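Side-chain contacts in ABC sugar transporter, periplasmic sugar binding protein (PDB 3ROT), which probably binds a sugar in the periplasm for uptake by an ABC transporter: residues A[168-173]-A[196-201]; A[136-139]-A[144-147]; A[26-31]-A[253-258]; A[86-91]-A[259-264]. All coordinates share one frame; numbering follows the deposited sequence.

How the interactions relate
The four contacts fall into two pairs, one on each of the two parallel alpha/beta sheets expected of a periplasmic sugar-binding protein. Interactions 1 and 2, with centres 11 Å apart, lie at the ends of strands of the five-stranded sheet. They touch through Gln-198 and Gln-139 and come in series along the chain, interaction 2 first. Interactions 3 and 4, also 11 Å apart, share helix 247-264 against the six-stranded sheet, and their segments alternate in sequence. The pairs are separated by 28 to 35 Å between centres. Helix 247-264 follows the five-stranded sheet in sequence yet packs on the other one, so the late chain returns to the first lobe.

Interaction 1: residues A[168-173]-A[196-201]; sequences VGTDPN and TSQALD
Val-168 opens the contact by directing CG2 at CB of Ala-199, a loose apolar touch at 4.4 Å. Its backbone is still hydrogen-bonded to Asn-137 of the neighbouring strand. At Gly-169 phi turns positive and the chain swings away from the sheet toward helix 172-185. Thr-170 then lies beside Gln-198, the two side chains pointing the same way. With OG1 set between the backbone N and the carbonyl carbon (chi1 61°), CG2 of Thr-170 is the branch that reaches NE2 of Gln-198, at 3.8 Å. The backbones are joined by one water, which donates to Thr-170 O at 2.9 Å and to Gln-198 O at 2.7 Å. Next, Asp-171 N-caps helix 172-185 through OD2, which accepts from Gln-174 N, and Asn-173 OD1 is hydrogen-bonded to Lys-26 NZ of the second subunit.

Helix 197-208 has its own cap: Gln-198 N donates to Thr-196 OG1 at 3.0 Å. That hydroxyl in turn donates to Gln-198 OE1 at 3.1 Å, in the carbonyl plane and on a lone pair (C=O...donor angle 114°). As Gln-139 NE2 also hydrogen-bonds to OE1, two donors fix the turn of the Gln-198 amide. The two helix starts are therefore coupled by water and methyl packing, without a direct hydrogen bond, while each keeps its own side-chain cap, Asp-171 on one and Thr-196 on the other.

Interaction 2: residues A[136-139]-A[144-147]; sequences LNPQ and GLEK
Leu-145 pushes a single methyl, CD1, into the bend where strand 132-137 ends, and three consecutive residues receive it. CD1 stands 3.9 Å from OD1 of Asn-137, 4.0 Å from CB of Gln-139 and 4.2 Å from CD of Pro-138. CG of Leu-145 is opposite the carbonyl carbon and close to the backbone N, and the chain then runs on extended to CD1, which carries this methyl out from helix 143-158 toward the loop.

The receiving surface is shaped by Asn-137. Its CG is turned nearly opposite the backbone N (chi1 -160°), which brings the amide back over the next residues. There OD1 accepts from Gln-139 N at 2.9 Å with an N-H...O angle of 147°, the donor lying 22° off the carbonyl plane. This is an Asx turn, with Pro-138 at its middle. The other end of the same amide, ND2, is hydrogen-bonded to Glu-165 OE2 on the adjoining strand 162-167, so the group is held at both ends. Leu-145 crosses the Asn-137 side chain obliquely and touches it at the oxygen.

The contact closes the start of a beta-alpha-beta unit, strand 132-137, helix 143-158 and strand 162-167, where the chain leaves the strand. A glycerol, probably from the crystallisation liquor, lies about 5 Å from the Leu-145 side chain. All four touching residues are buried, and the buried amide oxygen has its backbone N-H partner, so the methyl can rest against it at van der Waals distance without costing a hydrogen bond.

Interaction 3: residues A[26-31]-A[253-258]; sequences KKAAEE and LSITQL
Close to where Ala-28 meets Thr-256, Glu-31 OE2 is held from both helices: Lys-27 NZ forms a salt bridge with it at 3.3 Å, whose hydrogen bond is weak, and Tyr-252 OH, one turn before Thr-256, forms a hydrogen bond with it. The pair is a helix-helix packing on one side of the six-stranded parallel sheet of an alpha/beta lobe, joining helix 16-32 near the start of the chain to helix 247-264 near its end. The short segments run in broadly the same direction, at 36°, and their axes come within 8.3 Å.

Such closeness is allowed by alanine at the crossing. The Ala-28 methyl points at the other helix and settles between two successive residues, with Thr-256 OG1 at 3.9 Å and Ile-255 CB at 4.0 Å. That hydroxyl keeps its polar partner inside its own helix, hydrogen-bonding to Tyr-252 O, and offers Ala-28 only a van der Waals surface. Leu-36 of strand 35-39 touches both Ala-29 and Ile-255, so the strand lies beneath the seam, while Ser-254, Gln-257 and Leu-258 reach Ile-90 or Val-92 of strand 89-92 or Leu-108 of strand 107-109.

The two branches of Ile-255 part at CB: CG1 stays beside its own backbone N, whereas CG2 swings to the far side from that N (the CG1 torsion is -68°) and ends 4.1 Å from Ala-29 N.

Interaction 4: residues A[86-91]-A[259-264]; sequences NIPVIA and VLMNRY
Behind the Met-261 side chain that meets Pro-88, the flat groups at the end of helix 247-264 pack on their own helix. The Tyr-264 ring carries Arg-263 CB over its centre, 3.8 Å above one face, and has Leu-260 CD2 at its edge. One face of the Arg-263 guanidinium takes Val-259 CG1, 3.5 Å above the plane and offset toward the rim, and its NH2 hydrogen-bonds to Leu-32 O.

Across the contact the flat amide of Asn-262 approaches only distantly, OD1 lying 4.5 Å from Pro-88 CG. Its ND2 is committed to Tyr-6 OH and Ser-63 O, which settles the orientation of the amide.

The main touch is made by selenomethionine Met-261, whose SE lies 3.7 Å from Pro-88 CB and 4.0 Å from Pro-88 CG. The selenium thus sits near the plane of the pyrrolidine ring, at its CB-CG edge. It gets there because CG leaves opposite the backbone N (chi1 180°) and the chain stays extended, projecting straight off the helix. Leu-105 and Pro-268 also touch Met-261.

Pro-88 stands just before strand 89-92, so the contact ties the entry of a central strand of the six-stranded sheet to the last turns of the helix packed on it. It is apolar van der Waals packing of the long Met-261 chain against the proline, while the polar bonds of Asn-262 and Arg-263 go to Tyr-6, Ser-63 and Leu-32 rather than to Pro-88.

Interaction 1: residues A[168-173]-A[196-201]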
loop_
_atom_site.group_PDB
_atom_site.type_symbol
_atom_site.label_atom_id
_atom_site.label_comp_id
_atom_site.label_asym_id
_atom_site.label_seq_id
_atom_site.Cartn_x
_atom_site.Cartn_y
_atom_site.Cartn_z
ATOM N N VAL A 168 -9.544 -13.025 -1.259
ATOM C CA VAL A 168 -9.815 -11.717 -0.663
ATOM C C VAL A 168 -9.451 -10.525 -1.539
ATOM O O VAL A 168 -9.804 -9.397 -1.216
ATOM C CB VAL A 168 -9.086 -11.562 0.697
ATOM C CG1 VAL A 168 -9.609 -12.587 1.690
ATOM C CG2 VAL A 168 -7.583 -11.737 0.506
ATOM N N GLY A 169 -8.761 -10.767 -2.648
ATOM C CA GLY A 169 -8.366 -9.665 -3.509
ATOM C C GLY A 169 -7.316 -8.806 -2.817
ATOM O O GLY A 169 -6.685 -9.257 -1.860
ATOM N N THR A 170 -7.122 -7.573 -3.281
ATOM C CA THR A 170 -6.127 -6.698 -2.663
ATOM C C THR A 170 -6.696 -5.423 -2.038
ATOM O O THR A 170 -6.004 -4.755 -1.269
ATOM C CB THR A 170 -5.008 -6.303 -3.659
ATOM O OG1 THR A 170 -5.569 -5.588 -4.764
ATOM C CG2 THR A 170 -4.286 -7.543 -4.169
ATOM N N ASP A 171 -7.942 -5.081 -2.362
ATOM C CA ASP A 171 -8.572 -3.892 -1.779
ATOM C C ASP A 171 -8.701 -4.096 -0.262
ATOM O O ASP A 171 -9.429 -4.982 0.197
ATOM C CB ASP A 171 -9.962 -3.675 -2.381
ATOM C CG ASP A 171 -10.653 -2.441 -1.822
ATOM O OD1 ASP A 171 -10.277 -1.315 -2.209
ATOM O OD2 ASP A 171 -11.570 -2.596 -0.988
ATOM N N PRO A 172 -8.000 -3.273 0.534
ATOM C CA PRO A 172 -8.041 -3.383 1.999
ATOM C C PRO A 172 -9.444 -3.545 2.596
ATOM O O PRO A 172 -9.665 -4.388 3.467
ATOM C CB PRO A 172 -7.362 -2.096 2.459
ATOM C CG PRO A 172 -6.383 -1.819 1.358
ATOM C CD PRO A 172 -7.212 -2.099 0.119
ATOM N N ASN A 173 -10.384 -2.735 2.127
ATOM C CA ASN A 173 -11.754 -2.790 2.623
ATOM C C ASN A 173 -12.409 -4.139 2.334
ATOM O O ASN A 173 -13.099 -4.692 3.180
ATOM C CB ASN A 173 -12.582 -1.662 1.996
ATOM C CG ASN A 173 -13.992 -1.585 2.558
ATOM O OD1 ASN A 173 -14.190 -1.436 3.768
ATOM N ND2 ASN A 173 -14.981 -1.685 1.678
ATOM N N THR A 196 0.447 -13.462 1.124
ATOM C CA THR A 196 1.385 -12.348 0.905
ATOM C C THR A 196 1.032 -11.245 1.900
ATOM O O THR A 196 -0.003 -11.315 2.573
ATOM C CB THR A 196 1.309 -11.734 -0.512
ATOM O OG1 THR A 196 0.175 -10.868 -0.591
ATOM C CG2 THR A 196 1.197 -12.813 -1.581
ATOM N N SER A 197 1.876 -10.222 1.985
ATOM C CA SER A 197 1.621 -9.124 2.906
ATOM C C SER A 197 0.388 -8.312 2.493
ATOM O O SER A 197 -0.182 -7.582 3.307
ATOM C CB SER A 197 2.852 -8.220 3.002
ATOM O OG SER A 197 3.182 -7.671 1.743
ATOM N N GLN A 198 -0.040 -8.441 1.240
ATOM C CA GLN A 198 -1.226 -7.704 0.786
ATOM C C GLN A 198 -2.483 -8.157 1.529
ATOM O O GLN A 198 -3.441 -7.391 1.680
ATOM C CB GLN A 198 -1.447 -7.897 -0.707
ATOM C CG GLN A 198 -0.308 -7.417 -1.582
ATOM C CD GLN A 198 -0.402 -8.015 -2.970
ATOM O OE1 GLN A 198 -0.415 -9.246 -3.133
ATOM N NE2 GLN A 198 -0.480 -7.158 -3.975
ATOM N N ALA A 199 -2.493 -9.417 1.958
ATOM C CA ALA A 199 -3.622 -9.941 2.711
ATOM C C ALA A 199 -3.419 -9.559 4.176
ATOM O O ALA A 199 -4.363 -9.180 4.871
ATOM C CB ALA A 199 -3.701 -11.470 2.575
ATOM N N LEU A 200 -2.177 -9.649 4.639
ATOM C CA LEU A 200 -1.866 -9.332 6.028
ATOM C C LEU A 200 -2.101 -7.884 6.479
ATOM O O LEU A 200 -2.660 -7.674 7.549
ATOM C CB LEU A 200 -0.423 -9.737 6.358
ATOM C CG LEU A 200 -0.038 -9.582 7.835
ATOM C CD1 LEU A 200 -0.952 -10.441 8.708
ATOM C CD2 LEU A 200 1.418 -9.997 8.032
ATOM N N ASP A 201 -1.695 -6.887 5.693
ATOM C CA ASP A 201 -1.885 -5.491 6.122
ATOM C C ASP A 201 -3.301 -5.152 6.590
ATOM O O ASP A 201 -3.497 -4.717 7.735
ATOM C CB ASP A 201 -1.497 -4.497 5.020
ATOM C CG ASP A 201 -0.024 -4.511 4.715
ATOM O OD1 ASP A 201 0.789 -4.609 5.664
ATOM O OD2 ASP A 201 0.319 -4.404 3.516
HETATM O O HOH W 1 -3.853 -4.938 0.640
#

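Interaction 2: residues A[136-139]-A[144-147]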
loop_
_atom_site.group_PDB
_atom_site.type_symbol
_atom_site.label_atom_id
_atom_site.label_comp_id
_atom_site.label_asym_id
_atom_site.label_seq_id
_atom_site.Cartn_x
_atom_site.Cartn_y
_atom_site.Cartn_z
ATOM N N LEU A 136 -5.901 -16.958 3.048
ATOM C CA LEU A 136 -6.280 -15.759 2.313
ATOM C C LEU A 136 -5.446 -15.554 1.045
ATOM O O LEU A 136 -4.240 -15.340 1.117
ATOM C CB LEU A 136 -6.158 -14.539 3.228
ATOM C CG LEU A 136 -6.768 -14.683 4.635
ATOM C CD1 LEU A 136 -6.679 -13.344 5.351
ATOM C CD2 LEU A 136 -8.225 -15.134 4.548
ATOM N N ASN A 137 -6.104 -15.631 -0.111
ATOM C CA ASN A 137 -5.433 -15.463 -1.394
ATOM C C ASN A 137 -5.772 -14.095 -1.962
ATOM O O ASN A 137 -6.935 -13.798 -2.251
ATOM C CB ASN A 137 -5.876 -16.543 -2.389
ATOM C CG ASN A 137 -4.890 -16.716 -3.543
ATOM O OD1 ASN A 137 -4.283 -15.749 -4.007
ATOM N ND2 ASN A 137 -4.735 -17.952 -4.014
ATOM N N PRO A 138 -4.763 -13.227 -2.113
ATOM C CA PRO A 138 -5.074 -11.908 -2.660
ATOM C C PRO A 138 -4.978 -11.861 -4.175
ATOM O O PRO A 138 -5.350 -10.859 -4.788
ATOM C CB PRO A 138 -4.046 -11.010 -1.984
ATOM C CG PRO A 138 -2.853 -11.892 -1.924
ATOM C CD PRO A 138 -3.428 -13.233 -1.485
ATOM N N GLN A 139 -4.481 -12.940 -4.779
ATOM C CA GLN A 139 -4.336 -12.973 -6.225
ATOM C C GLN A 139 -4.607 -14.303 -6.906
ATOM O O GLN A 139 -3.672 -14.994 -7.314
ATOM C CB GLN A 139 -2.934 -12.525 -6.639
ATOM C CG GLN A 139 -2.596 -11.095 -6.334
ATOM C CD GLN A 139 -1.171 -10.766 -6.731
ATOM O OE1 GLN A 139 -0.808 -10.837 -7.907
ATOM N NE2 GLN A 139 -0.350 -10.417 -5.748
ATOM N N GLY A 144 2.341 -18.811 -8.393
ATOM C CA GLY A 144 3.232 -18.984 -7.258
ATOM C C GLY A 144 2.401 -19.135 -5.996
ATOM O O GLY A 144 2.643 -20.025 -5.176
ATOM N N LEU A 145 1.405 -18.269 -5.836
ATOM C CA LEU A 145 0.560 -18.343 -4.660
ATOM C C LEU A 145 -0.277 -19.627 -4.641
ATOM O O LEU A 145 -0.606 -20.125 -3.572
ATOM C CB LEU A 145 -0.335 -17.100 -4.574
ATOM C CG LEU A 145 0.417 -15.762 -4.597
ATOM C CD1 LEU A 145 -0.547 -14.632 -4.267
ATOM C CD2 LEU A 145 1.568 -15.789 -3.593
ATOM N N GLU A 146 -0.615 -20.170 -5.811
ATOM C CA GLU A 146 -1.389 -21.417 -5.849
ATOM C C GLU A 146 -0.537 -22.530 -5.235
ATOM O O GLU A 146 -1.035 -23.369 -4.482
ATOM C CB GLU A 146 -1.772 -21.799 -7.288
ATOM C CG GLU A 146 -2.453 -20.689 -8.064
ATOM C CD GLU A 146 -2.953 -21.124 -9.436
ATOM O OE1 GLU A 146 -2.250 -21.902 -10.125
ATOM O OE2 GLU A 146 -4.048 -20.664 -9.834
ATOM N N LYS A 147 0.754 -22.532 -5.551
ATOM C CA LYS A 147 1.662 -23.539 -5.008
ATOM C C LYS A 147 1.769 -23.402 -3.489
ATOM O O LYS A 147 1.817 -24.409 -2.774
ATOM C CB LYS A 147 3.052 -23.415 -5.640
ATOM C CG LYS A 147 3.110 -23.819 -7.108
ATOM C CD LYS A 147 2.766 -25.285 -7.277
ATOM C CE LYS A 147 2.928 -25.742 -8.724
ATOM N NZ LYS A 147 2.615 -27.199 -8.880
#

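Interaction 3: residues A[26-31]-A[253-258]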
loop_
_atom_site.group_PDB
_atom_site.type_symbol
_atom_site.label_atom_id
_atom_site.label_comp_id
_atom_site.label_asym_id
_atom_site.label_seq_id
_atom_site.Cartn_x
_atom_site.Cartn_y
_atom_site.Cartn_z
ATOM N N LYS A 26 19.053 -2.783 -7.799
ATOM C CA LYS A 26 19.684 -1.480 -8.017
ATOM C C LYS A 26 21.080 -1.402 -7.396
ATOM O O LYS A 26 21.999 -0.815 -7.982
ATOM C CB LYS A 26 18.796 -0.369 -7.440
ATOM C CG LYS A 26 17.430 -0.280 -8.115
ATOM C CD LYS A 26 16.648 0.957 -7.690
ATOM C CE LYS A 26 16.394 0.982 -6.190
ATOM N NZ LYS A 26 15.499 2.115 -5.808
ATOM N N LYS A 27 21.231 -1.982 -6.204
ATOM C CA LYS A 27 22.510 -1.987 -5.512
ATOM C C LYS A 27 23.525 -2.788 -6.334
ATOM O O LYS A 27 24.682 -2.391 -6.475
ATOM C CB LYS A 27 22.357 -2.598 -4.115
ATOM C CG LYS A 27 23.617 -2.504 -3.273
ATOM C CD LYS A 27 23.992 -1.048 -3.029
ATOM C CE LYS A 27 25.499 -0.860 -3.031
ATOM N NZ LYS A 27 26.167 -1.683 -1.980
ATOM N N ALA A 28 23.082 -3.919 -6.873
ATOM C CA ALA A 28 23.942 -4.760 -7.694
ATOM C C ALA A 28 24.306 -3.994 -8.964
ATOM O O ALA A 28 25.460 -3.997 -9.390
ATOM C CB ALA A 28 23.228 -6.052 -8.044
ATOM N N ALA A 29 23.318 -3.332 -9.561
ATOM C CA ALA A 29 23.555 -2.551 -10.771
ATOM C C ALA A 29 24.627 -1.491 -10.498
ATOM O O ALA A 29 25.550 -1.303 -11.297
ATOM C CB ALA A 29 22.266 -1.882 -11.221
ATOM N N GLU A 30 24.498 -0.811 -9.362
ATOM C CA GLU A 30 25.439 0.230 -8.970
ATOM C C GLU A 30 26.861 -0.264 -8.794
ATOM O O GLU A 30 27.787 0.346 -9.314
ATOM C CB GLU A 30 24.984 0.910 -7.678
ATOM C CG GLU A 30 23.899 1.950 -7.883
ATOM C CD GLU A 30 23.456 2.601 -6.585
ATOM O OE1 GLU A 30 22.709 1.954 -5.809
ATOM O OE2 GLU A 30 23.868 3.760 -6.341
ATOM N N GLU A 31 27.037 -1.367 -8.067
ATOM C CA GLU A 31 28.373 -1.909 -7.825
ATOM C C GLU A 31 29.016 -2.495 -9.074
ATOM O O GLU A 31 30.234 -2.470 -9.217
ATOM C CB GLU A 31 28.332 -2.983 -6.739
ATOM C CG GLU A 31 27.666 -2.527 -5.458
ATOM C CD GLU A 31 28.200 -3.247 -4.238
ATOM O OE1 GLU A 31 29.340 -2.928 -3.827
ATOM O OE2 GLU A 31 27.485 -4.131 -3.702
ATOM N N LEU A 253 21.373 -10.877 -6.495
ATOM C CA LEU A 253 21.907 -12.012 -7.214
ATOM C C LEU A 253 21.424 -12.187 -8.646
ATOM O O LEU A 253 22.184 -12.667 -9.487
ATOM C CB LEU A 253 21.667 -13.302 -6.422
ATOM C CG LEU A 253 22.559 -13.484 -5.191
ATOM C CD1 LEU A 253 22.232 -14.826 -4.506
ATOM C CD2 LEU A 253 24.030 -13.438 -5.622
ATOM N N SER A 254 20.182 -11.811 -8.946
ATOM C CA SER A 254 19.709 -11.971 -10.321
ATOM C C SER A 254 20.429 -11.005 -11.277
ATOM O O SER A 254 20.853 -11.403 -12.356
ATOM C CB SER A 254 18.182 -11.798 -10.409
ATOM O OG SER A 254 17.785 -10.442 -10.349
ATOM N N ILE A 255 20.593 -9.747 -10.886
ATOM C CA ILE A 255 21.294 -8.802 -11.763
ATOM C C ILE A 255 22.765 -9.208 -11.876
ATOM O O ILE A 255 23.368 -9.124 -12.957
ATOM C CB ILE A 255 21.205 -7.338 -11.224
ATOM C CG1 ILE A 255 19.761 -6.829 -11.318
ATOM C CG2 ILE A 255 22.132 -6.420 -12.017
ATOM C CD1 ILE A 255 19.145 -6.980 -12.704
ATOM N N THR A 256 23.333 -9.661 -10.760
ATOM C CA THR A 256 24.730 -10.087 -10.729
ATOM C C THR A 256 24.994 -11.209 -11.726
ATOM O O THR A 256 25.986 -11.181 -12.451
ATOM C CB THR A 256 25.149 -10.552 -9.304
ATOM O OG1 THR A 256 25.110 -9.438 -8.411
ATOM C CG2 THR A 256 26.567 -11.138 -9.304
ATOM N N GLN A 257 24.109 -12.197 -11.780
ATOM C CA GLN A 257 24.311 -13.302 -12.713
ATOM C C GLN A 257 24.164 -12.868 -14.165
ATOM O O GLN A 257 24.912 -13.328 -15.033
ATOM C CB GLN A 257 23.334 -14.453 -12.435
ATOM C CG GLN A 257 23.523 -15.127 -11.081
ATOM C CD GLN A 257 23.188 -16.609 -11.115
ATOM O OE1 GLN A 257 23.996 -17.434 -11.547
ATOM N NE2 GLN A 257 21.983 -16.952 -10.671
ATOM N N LEU A 258 23.197 -11.994 -14.435
ATOM C CA LEU A 258 22.993 -11.531 -15.795
ATOM C C LEU A 258 24.256 -10.847 -16.286
ATOM O O LEU A 258 24.656 -11.036 -17.431
ATOM C CB LEU A 258 21.801 -10.565 -15.875
ATOM C CG LEU A 258 20.401 -11.187 -15.882
ATOM C CD1 LEU A 258 19.351 -10.091 -15.820
ATOM C CD2 LEU A 258 20.222 -12.035 -17.137
#

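Interaction 4: residues A[86-91]-A[259-264]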
loop_
_atom_site.group_PDB
_atom_site.type_symbol
_atom_site.label_atom_id
_atom_site.label_comp_id
_atom_site.label_asym_id
_atom_site.label_seq_id
_atom_site.Cartn_x
_atom_site.Cartn_y
_atom_site.Cartn_z
ATOM N N ASN A 86 17.998 -14.094 -28.712
ATOM C CA ASN A 86 19.184 -14.408 -27.926
ATOM C C ASN A 86 19.399 -13.456 -26.744
ATOM O O ASN A 86 20.527 -13.253 -26.292
ATOM C CB ASN A 86 20.422 -14.422 -28.828
ATOM C CG ASN A 86 21.650 -14.976 -28.125
ATOM O OD1 ASN A 86 21.647 -16.113 -27.643
ATOM N ND2 ASN A 86 22.712 -14.173 -28.064
ATOM N N ILE A 87 18.308 -12.866 -26.258
ATOM C CA ILE A 87 18.365 -11.977 -25.102
ATOM C C ILE A 87 18.180 -12.875 -23.879
ATOM O O ILE A 87 17.153 -13.545 -23.746
ATOM C CB ILE A 87 17.231 -10.928 -25.130
ATOM C CG1 ILE A 87 17.425 -9.986 -26.324
ATOM C CG2 ILE A 87 17.228 -10.122 -23.831
ATOM C CD1 ILE A 87 16.251 -9.075 -26.587
ATOM N N PRO A 88 19.173 -12.910 -22.976
ATOM C CA PRO A 88 19.085 -13.744 -21.776
ATOM C C PRO A 88 17.927 -13.328 -20.880
ATOM O O PRO A 88 17.726 -12.142 -20.631
ATOM C CB PRO A 88 20.430 -13.514 -21.090
ATOM C CG PRO A 88 21.332 -13.077 -22.207
ATOM C CD PRO A 88 20.444 -12.171 -23.005
ATOM N N VAL A 89 17.167 -14.304 -20.401
ATOM C CA VAL A 89 16.056 -14.015 -19.513
ATOM C C VAL A 89 16.149 -14.894 -18.276
ATOM O O VAL A 89 16.290 -16.109 -18.376
ATOM C CB VAL A 89 14.697 -14.257 -20.190
ATOM C CG1 VAL A 89 13.578 -13.901 -19.225
ATOM C CG2 VAL A 89 14.592 -13.415 -21.453
ATOM N N ILE A 90 16.099 -14.259 -17.112
ATOM C CA ILE A 90 16.162 -14.968 -15.844
ATOM C C ILE A 90 14.827 -14.803 -15.136
ATOM O O ILE A 90 14.259 -13.714 -15.122
ATOM C CB ILE A 90 17.310 -14.415 -14.958
ATOM C CG1 ILE A 90 18.653 -14.912 -15.502
ATOM C CG2 ILE A 90 17.136 -14.858 -13.509
ATOM C CD1 ILE A 90 19.848 -14.478 -14.667
ATOM N N ALA A 91 14.306 -15.889 -14.578
ATOM C CA ALA A 91 13.032 -15.818 -13.878
ATOM C C ALA A 91 13.298 -15.571 -12.395
ATOM O O ALA A 91 14.172 -16.198 -11.801
ATOM C CB ALA A 91 12.247 -17.119 -14.062
ATOM N N VAL A 259 24.889 -10.071 -15.409
ATOM C CA VAL A 259 26.109 -9.351 -15.758
ATOM C C VAL A 259 27.311 -10.281 -15.920
ATOM O O VAL A 259 28.025 -10.192 -16.918
ATOM C CB VAL A 259 26.445 -8.267 -14.703
ATOM C CG1 VAL A 259 27.802 -7.621 -15.019
ATOM C CG2 VAL A 259 25.350 -7.209 -14.680
ATOM N N LEU A 260 27.528 -11.169 -14.948
ATOM C CA LEU A 260 28.643 -12.115 -15.004
ATOM C C LEU A 260 28.547 -12.932 -16.285
ATOM O O LEU A 260 29.550 -13.347 -16.860
ATOM C CB LEU A 260 28.617 -13.059 -13.794
ATOM C CG LEU A 260 28.922 -12.464 -12.412
ATOM C CD1 LEU A 260 28.699 -13.523 -11.331
ATOM C CD2 LEU A 260 30.349 -11.956 -12.374
HETATM N N MSE A 261 27.319 -13.156 -16.722
HETATM C CA MSE A 261 27.070 -13.922 -17.924
HETATM C C MSE A 261 27.574 -13.170 -19.161
HETATM O O MSE A 261 28.225 -13.753 -20.024
HETATM C CB MSE A 261 25.573 -14.202 -18.037
HETATM C CG MSE A 261 25.184 -14.988 -19.255
HETATM SE SE MSE A 261 23.263 -15.163 -19.396
HETATM C CE MSE A 261 23.257 -16.767 -20.484
ATOM N N ASN A 262 27.283 -11.877 -19.235
ATOM C CA ASN A 262 27.714 -11.076 -20.373
ATOM C C ASN A 262 29.203 -10.736 -20.361
ATOM O O ASN A 262 29.856 -10.782 -21.398
ATOM C CB ASN A 262 26.899 -9.780 -20.456
ATOM C CG ASN A 262 25.440 -10.032 -20.801
ATOM O OD1 ASN A 262 25.130 -10.754 -21.750
ATOM N ND2 ASN A 262 24.539 -9.429 -20.040
ATOM N N ARG A 263 29.739 -10.404 -19.194
ATOM C CA ARG A 263 31.149 -10.040 -19.074
ATOM C C ARG A 263 32.146 -11.189 -19.071
ATOM O O ARG A 263 33.287 -11.020 -19.508
ATOM C CB ARG A 263 31.387 -9.235 -17.796
ATOM C CG ARG A 263 30.924 -7.810 -17.855
ATOM C CD ARG A 263 31.138 -7.129 -16.520
ATOM N NE ARG A 263 30.554 -5.792 -16.513
ATOM C CZ ARG A 263 30.462 -5.027 -15.432
ATOM N NH1 ARG A 263 30.914 -5.466 -14.263
ATOM N NH2 ARG A 263 29.928 -3.817 -15.528
ATOM N N TYR A 264 31.727 -12.351 -18.578
ATOM C CA TYR A 264 32.648 -13.468 -18.466
ATOM C C TYR A 264 32.281 -14.780 -19.149
ATOM O O TYR A 264 32.979 -15.779 -18.988
ATOM C CB TYR A 264 32.917 -13.712 -16.986
ATOM C CG TYR A 264 33.301 -12.453 -16.243
ATOM C CD1 TYR A 264 34.392 -11.689 -16.654
ATOM C CD2 TYR A 264 32.579 -12.026 -15.124
ATOM C CE1 TYR A 264 34.759 -10.535 -15.971
ATOM C CE2 TYR A 264 32.935 -10.875 -14.436
ATOM C CZ TYR A 264 34.028 -10.135 -14.865
ATOM O OH TYR A 264 34.402 -9.006 -14.181
#